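PipY (Synechococcus elongatus, PDB 5NLC) binds pyridoxal 5'-phosphate on a modified TIM barrel of fold type III and is probably involved in vitamin B6 homeostasis. Local coordinates at residues A[32-37]-A[60-65]; A[51-56]-A[82-87]. All blocks are in the same frame, centred on the assembly; numbering follows the deposited sequence.

Interaction 1. Residues A[32-37]-A[60-65]; sequences AIREAY and TDLPDL
One face of the Y37 ring carries L62 CD2, and D64 OD1 lies at the ring's edge, in its plane. L62 CD2 stands 3.9 Å from the centroid of the Y37 ring and 11° off the ring normal, which meets the geometry of a CH-pi contact. From Y37 OH to D64 OD1 the separation is 2.4 Å, very short for the hydrogen bond that the hydroxyl donates, and its exact length is best treated as doubtful. The phenol reaches this loop because its CG lies anti to the backbone N (chi1 -171°), which sends the ring off the helix alongside L62. P63 CD also approaches the hydroxyl, and P63 belongs to a calcium site known for this protein, although no calcium is bound here.

The second flat group, the R34 guanidinium, meets D61 edge-on. R34 NH2 donates to D61 OD1 over 2.8 Å, almost straight, and R34 NH1 to D61 OD2 over 2.9 Å. This end-on, two-nitrogen salt bridge is twisted, the guanidinium and carboxylate planes lying 38° apart. L62 CD2 also packs 3.5 Å from R34 NH1, so the leucine lies between the arginine and the tyrosine and touches both.

Deeper in, I33 CG2 approaches L65 CD1, and both side chains rest on F44 of strand 43-46. R42 forms a salt bridge with D64 and a cation-pi contact with Y37. The whole contact fastens helix 30-38, on the outside of the barrel, to the loop between helix 49-56 and strand 66-69.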
loop_
_atom_site.group_PDB
_atom_site.type_symbol
_atom_site.label_atom_id
_atom_site.label_comp_id
_atom_site.label_asym_id
_atom_site.label_seq_id
_atom_site.Cartn_x
_atom_site.Cartn_y
_atom_site.Cartn_z
ATOM N N ALA A 32 -11.695 -7.805 -16.302
ATOM C CA ALA A 32 -10.496 -8.495 -15.833
ATOM C C ALA A 32 -10.480 -8.633 -14.327
ATOM O O ALA A 32 -10.084 -9.683 -13.831
ATOM C CB ALA A 32 -9.243 -7.762 -16.276
ATOM N N ILE A 33 -10.916 -7.596 -13.619
ATOM C CA ILE A 33 -11.094 -7.644 -12.160
ATOM C C ILE A 33 -12.115 -8.712 -11.776
ATOM O O ILE A 33 -11.836 -9.489 -10.844
ATOM C CB ILE A 33 -11.484 -6.269 -11.547
ATOM C CG1 ILE A 33 -10.303 -5.301 -11.757
ATOM C CG2 ILE A 33 -11.851 -6.403 -10.073
ATOM C CD1 ILE A 33 -10.628 -3.859 -11.391
ATOM N N ARG A 34 -13.241 -8.826 -12.499
ATOM C CA ARG A 34 -14.157 -9.910 -12.229
ATOM C C ARG A 34 -13.569 -11.267 -12.467
ATOM O O ARG A 34 -13.747 -12.168 -11.614
ATOM C CB ARG A 34 -15.439 -9.804 -13.026
ATOM C CG ARG A 34 -16.307 -8.628 -12.613
ATOM C CD ARG A 34 -17.711 -8.787 -13.157
ATOM N NE ARG A 34 -18.542 -7.674 -12.646
ATOM C CZ ARG A 34 -19.061 -7.561 -11.445
ATOM N NH1 ARG A 34 -18.999 -8.516 -10.574
ATOM N NH2 ARG A 34 -19.715 -6.456 -11.139
ATOM N N GLU A 35 -12.815 -11.439 -13.566
ATOM C CA GLU A 35 -12.096 -12.696 -13.787
ATOM C C GLU A 35 -11.115 -13.053 -12.627
ATOM O O GLU A 35 -11.055 -14.226 -12.197
ATOM C CB GLU A 35 -11.430 -12.737 -15.177
ATOM C CG GLU A 35 -10.818 -14.052 -15.586
ATOM C CD GLU A 35 -10.232 -14.071 -17.002
ATOM O OE1 GLU A 35 -10.552 -13.177 -17.865
ATOM O OE2 GLU A 35 -9.427 -14.988 -17.275
ATOM N N ALA A 36 -10.355 -12.062 -12.166
ATOM C CA ALA A 36 -9.465 -12.256 -11.053
ATOM C C ALA A 36 -10.164 -12.604 -9.789
ATOM O O ALA A 36 -9.704 -13.476 -9.046
ATOM C CB ALA A 36 -8.560 -11.058 -10.853
ATOM N N TYR A 37 -11.272 -11.944 -9.530
ATOM C CA TYR A 37 -12.121 -12.252 -8.382
ATOM C C TYR A 37 -12.619 -13.710 -8.389
ATOM O O TYR A 37 -12.560 -14.431 -7.376
ATOM C CB TYR A 37 -13.237 -11.225 -8.284
ATOM C CG TYR A 37 -14.049 -11.318 -7.009
ATOM C CD1 TYR A 37 -15.044 -12.280 -6.886
ATOM C CD2 TYR A 37 -13.832 -10.454 -5.962
ATOM C CE1 TYR A 37 -15.808 -12.396 -5.725
ATOM C CE2 TYR A 37 -14.625 -10.540 -4.784
ATOM C CZ TYR A 37 -15.579 -11.513 -4.694
ATOM O OH TYR A 37 -16.333 -11.678 -3.565
ATOM N N THR A 60 -19.478 -2.822 -7.241
ATOM C CA THR A 60 -19.945 -2.829 -5.842
ATOM C C THR A 60 -20.838 -3.992 -5.431
ATOM O O THR A 60 -21.077 -4.185 -4.220
ATOM C CB THR A 60 -20.687 -1.522 -5.470
ATOM O OG1 THR A 60 -21.805 -1.326 -6.311
ATOM C CG2 THR A 60 -19.744 -0.382 -5.630
ATOM N N ASP A 61 -21.308 -4.784 -6.395
ATOM C CA ASP A 61 -21.940 -6.049 -6.001
ATOM C C ASP A 61 -20.985 -6.929 -5.173
ATOM O O ASP A 61 -21.460 -7.655 -4.303
ATOM C CB ASP A 61 -22.412 -6.841 -7.219
ATOM C CG ASP A 61 -21.253 -7.180 -8.148
ATOM O OD1 ASP A 61 -20.633 -6.157 -8.559
ATOM O OD2 ASP A 61 -20.948 -8.412 -8.392
ATOM N N LEU A 62 -19.653 -6.872 -5.425
ATOM C CA LEU A 62 -18.662 -7.804 -4.833
ATOM C C LEU A 62 -18.450 -7.409 -3.376
ATOM O O LEU A 62 -18.001 -6.299 -3.110
ATOM C CB LEU A 62 -17.327 -7.782 -5.619
ATOM C CG LEU A 62 -17.468 -8.153 -7.129
ATOM C CD1 LEU A 62 -16.156 -7.906 -7.874
ATOM C CD2 LEU A 62 -17.867 -9.581 -7.388
ATOM N N PRO A 63 -18.780 -8.303 -2.439
ATOM C CA PRO A 63 -18.901 -7.846 -1.029
ATOM C C PRO A 63 -17.531 -7.594 -0.277
ATOM O O PRO A 63 -17.467 -6.750 0.629
ATOM C CB PRO A 63 -19.678 -9.010 -0.390
ATOM C CG PRO A 63 -19.074 -10.203 -1.091
ATOM C CD PRO A 63 -18.848 -9.772 -2.533
ATOM N N ASP A 64 -16.480 -8.288 -0.685
ATOM C CA ASP A 64 -15.205 -8.381 0.043
ATOM C C ASP A 64 -13.997 -8.048 -0.851
ATOM O O ASP A 64 -12.945 -8.623 -0.756
ATOM C CB ASP A 64 -15.115 -9.772 0.515
ATOM C CG ASP A 64 -15.371 -10.741 -0.576
ATOM O OD1 ASP A 64 -15.809 -10.299 -1.723
ATOM O OD2 ASP A 64 -15.122 -11.931 -0.293
ATOM N N LEU A 65 -14.219 -7.150 -1.788
ATOM C CA LEU A 65 -13.191 -6.605 -2.608
ATOM C C LEU A 65 -12.565 -5.492 -1.752
ATOM O O LEU A 65 -13.275 -4.625 -1.274
ATOM C CB LEU A 65 -13.836 -6.092 -3.920
ATOM C CG LEU A 65 -12.910 -5.978 -5.129
ATOM C CD1 LEU A 65 -13.746 -5.479 -6.290
ATOM C CD2 LEU A 65 -11.823 -4.943 -4.850
#

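Interaction 2. Residues A[51-56]-A[82-87]; sequences EAIAKQ and VEHFDW
Q56 and H84 join two successive outer helices of the modified TIM barrel, 49-56 and 78-84, through a pair of hydrogen bonds that uses both ends of one side-chain amide. H84 ND1 donates to Q56 OE1 over 2.8 Å, approaching close to the direction of the C=O bond (164° at the oxygen). The acceptor lies near the imidazole plane. At the other end, Q56 NE2 gives a hydrogen to the backbone carbonyl H84 O over 3.1 Å, with the donor tilted 32° from the carbonyl plane. That carbonyl belongs to the last residue of helix 78-84, just before F85 leaves helical geometry. The glutamine chain is extended beyond CG, which carries its amide across to H84, and the two bonds together limit rotation of the buried amide.

Within helix 49-56, A52 O accepts from both K55 N and Q56 N. The apolar part of the contact flanks the polar pair: A52 CB presses against F85 CZ, at 3.3 Å, and F85 in turn packs on W67 and L69 of strand 66-69. I53 CG1 makes a CH-pi contact over one face of the imidazole, 3.6 Å from the centroid of the H84 ring and 6° off its normal.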
loop_
_atom_site.group_PDB
_atom_site.type_symbol
_atom_site.label_atom_id
_atom_site.label_comp_id
_atom_site.label_asym_id
_atom_site.label_seq_id
_atom_site.Cartn_x
_atom_site.Cartn_y
_atom_site.Cartn_z
ATOM N N GLU A 51 -8.973 7.343 -11.635
ATOM C CA GLU A 51 -9.039 6.108 -12.410
ATOM C C GLU A 51 -9.703 4.987 -11.622
ATOM O O GLU A 51 -10.517 4.240 -12.187
ATOM C CB GLU A 51 -7.642 5.695 -12.885
ATOM C CG GLU A 51 -7.063 6.672 -13.899
ATOM C CD GLU A 51 -5.549 6.526 -14.094
ATOM O OE1 GLU A 51 -4.915 5.531 -13.615
ATOM O OE2 GLU A 51 -4.991 7.447 -14.751
ATOM N N ALA A 52 -9.436 4.901 -10.316
ATOM C CA ALA A 52 -10.125 3.932 -9.479
ATOM C C ALA A 52 -11.623 4.167 -9.341
ATOM O O ALA A 52 -12.392 3.246 -9.544
ATOM C CB ALA A 52 -9.518 3.853 -8.099
ATOM N N ILE A 53 -12.043 5.383 -8.984
ATOM C CA ILE A 53 -13.471 5.725 -8.858
ATOM C C ILE A 53 -14.230 5.306 -10.094
ATOM O O ILE A 53 -15.285 4.648 -10.004
ATOM C CB ILE A 53 -13.682 7.247 -8.672
ATOM C CG1 ILE A 53 -13.201 7.682 -7.300
ATOM C CG2 ILE A 53 -15.147 7.680 -8.828
ATOM C CD1 ILE A 53 -13.073 9.185 -7.176
ATOM N N ALA A 54 -13.691 5.656 -11.259
ATOM C CA ALA A 54 -14.378 5.359 -12.507
ATOM C C ALA A 54 -14.719 3.867 -12.607
ATOM O O ALA A 54 -15.800 3.495 -13.032
ATOM C CB ALA A 54 -13.542 5.796 -13.706
ATOM N N LYS A 55 -13.827 3.025 -12.133
ATOM C CA LYS A 55 -13.932 1.603 -12.357
ATOM C C LYS A 55 -14.755 0.908 -11.268
ATOM O O LYS A 55 -15.262 -0.190 -11.482
ATOM C CB LYS A 55 -12.522 1.052 -12.298
ATOM C CG LYS A 55 -12.227 -0.002 -13.307
ATOM C CD LYS A 55 -10.780 -0.428 -13.177
ATOM C CE LYS A 55 -9.867 0.521 -13.892
ATOM N NZ LYS A 55 -8.482 -0.000 -13.900
ATOM N N GLN A 56 -14.829 1.530 -10.092
ATOM C CA GLN A 56 -15.470 0.940 -8.916
ATOM C C GLN A 56 -16.978 0.748 -8.994
ATOM O O GLN A 56 -17.487 -0.209 -8.396
ATOM C CB GLN A 56 -15.158 1.753 -7.667
ATOM C CG GLN A 56 -13.721 1.613 -7.241
ATOM C CD GLN A 56 -13.394 2.429 -5.974
ATOM O OE1 GLN A 56 -14.139 3.347 -5.576
ATOM N NE2 GLN A 56 -12.264 2.119 -5.347
ATOM N N VAL A 82 -10.574 8.830 0.986
ATOM C CA VAL A 82 -11.241 8.276 2.151
ATOM C C VAL A 82 -12.557 7.592 1.753
ATOM O O VAL A 82 -12.910 6.547 2.277
ATOM C CB VAL A 82 -11.433 9.328 3.237
ATOM C CG1 VAL A 82 -12.239 8.767 4.408
ATOM C CG2 VAL A 82 -10.089 9.822 3.743
ATOM N N GLU A 83 -13.253 8.181 0.798
ATOM C CA GLU A 83 -14.574 7.699 0.438
ATOM C C GLU A 83 -14.476 6.376 -0.319
ATOM O O GLU A 83 -15.357 5.556 -0.140
ATOM C CB GLU A 83 -15.339 8.741 -0.409
ATOM C CG GLU A 83 -15.881 9.962 0.377
ATOM C CD GLU A 83 -16.491 11.068 -0.530
ATOM O OE1 GLU A 83 -16.111 11.181 -1.718
ATOM O OE2 GLU A 83 -17.347 11.842 -0.043
ATOM N N HIS A 84 -13.408 6.182 -1.119
ATOM C CA HIS A 84 -13.296 5.108 -2.085
ATOM C C HIS A 84 -12.280 4.018 -1.767
ATOM O O HIS A 84 -12.337 3.037 -2.417
ATOM C CB HIS A 84 -13.021 5.672 -3.487
ATOM C CG HIS A 84 -14.189 6.439 -4.025
ATOM N ND1 HIS A 84 -15.191 5.846 -4.763
ATOM C CD2 HIS A 84 -14.560 7.726 -3.837
ATOM C CE1 HIS A 84 -16.141 6.751 -4.993
ATOM N NE2 HIS A 84 -15.756 7.906 -4.484
ATOM N N PHE A 85 -11.332 4.211 -0.860
ATOM C CA PHE A 85 -10.309 3.208 -0.632
ATOM C C PHE A 85 -10.415 2.658 0.778
ATOM O O PHE A 85 -10.653 3.377 1.741
ATOM C CB PHE A 85 -8.941 3.812 -0.919
ATOM C CG PHE A 85 -8.683 4.009 -2.417
ATOM C CD1 PHE A 85 -8.173 2.978 -3.177
ATOM C CD2 PHE A 85 -8.951 5.196 -3.018
ATOM C CE1 PHE A 85 -7.966 3.122 -4.540
ATOM C CE2 PHE A 85 -8.755 5.387 -4.371
ATOM C CZ PHE A 85 -8.252 4.352 -5.145
ATOM N N ASP A 86 -10.130 1.399 0.928
ATOM C CA ASP A 86 -10.018 0.728 2.221
ATOM C C ASP A 86 -8.614 0.941 2.857
ATOM O O ASP A 86 -8.504 1.108 4.058
ATOM C CB ASP A 86 -10.289 -0.775 1.976
ATOM C CG ASP A 86 -11.672 -0.999 1.381
ATOM O OD1 ASP A 86 -12.610 -0.578 2.106
ATOM O OD2 ASP A 86 -11.798 -1.428 0.203
ATOM N N TRP A 87 -7.590 0.909 2.021
ATOM C CA TRP A 87 -6.190 1.088 2.352
ATOM C C TRP A 87 -5.605 2.206 1.526
ATOM O O TRP A 87 -5.833 2.275 0.269
ATOM C CB TRP A 87 -5.335 -0.161 2.026
ATOM C CG TRP A 87 -5.469 -1.275 3.005
ATOM C CD1 TRP A 87 -6.469 -2.153 3.049
ATOM C CD2 TRP A 87 -4.568 -1.634 4.064
ATOM N NE1 TRP A 87 -6.303 -3.033 4.084
ATOM C CE2 TRP A 87 -5.124 -2.748 4.709
ATOM C CE3 TRP A 87 -3.365 -1.112 4.539
ATOM C CZ2 TRP A 87 -4.547 -3.333 5.845
ATOM C CZ3 TRP A 87 -2.744 -1.753 5.626
ATOM C CH2 TRP A 87 -3.364 -2.789 6.292
#

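Interactions 1 and 2 lie on the same side of the chain's centre, their own centres 13 Å apart, and their segments alternate along the chain: 32-37, 51-56, 60-65, 82-87. Interaction 1 joins helix 30-38 to the loop after helix 49-56, and interaction 2 joins helix 49-56 to the end of helix 78-84; together they tie these elements side by side, next to the adjacent strands 43-46, 66-69 and 87-91. They touch directly where I33 CD1 packs on K55 CD, 3.9 Å away. Neither contact forms the cofactor site, though both lie near it: the side chains of I33 and A52 are each about 9 Å from that of K26, the predicted lysine attachment point, which carries no cofactor here.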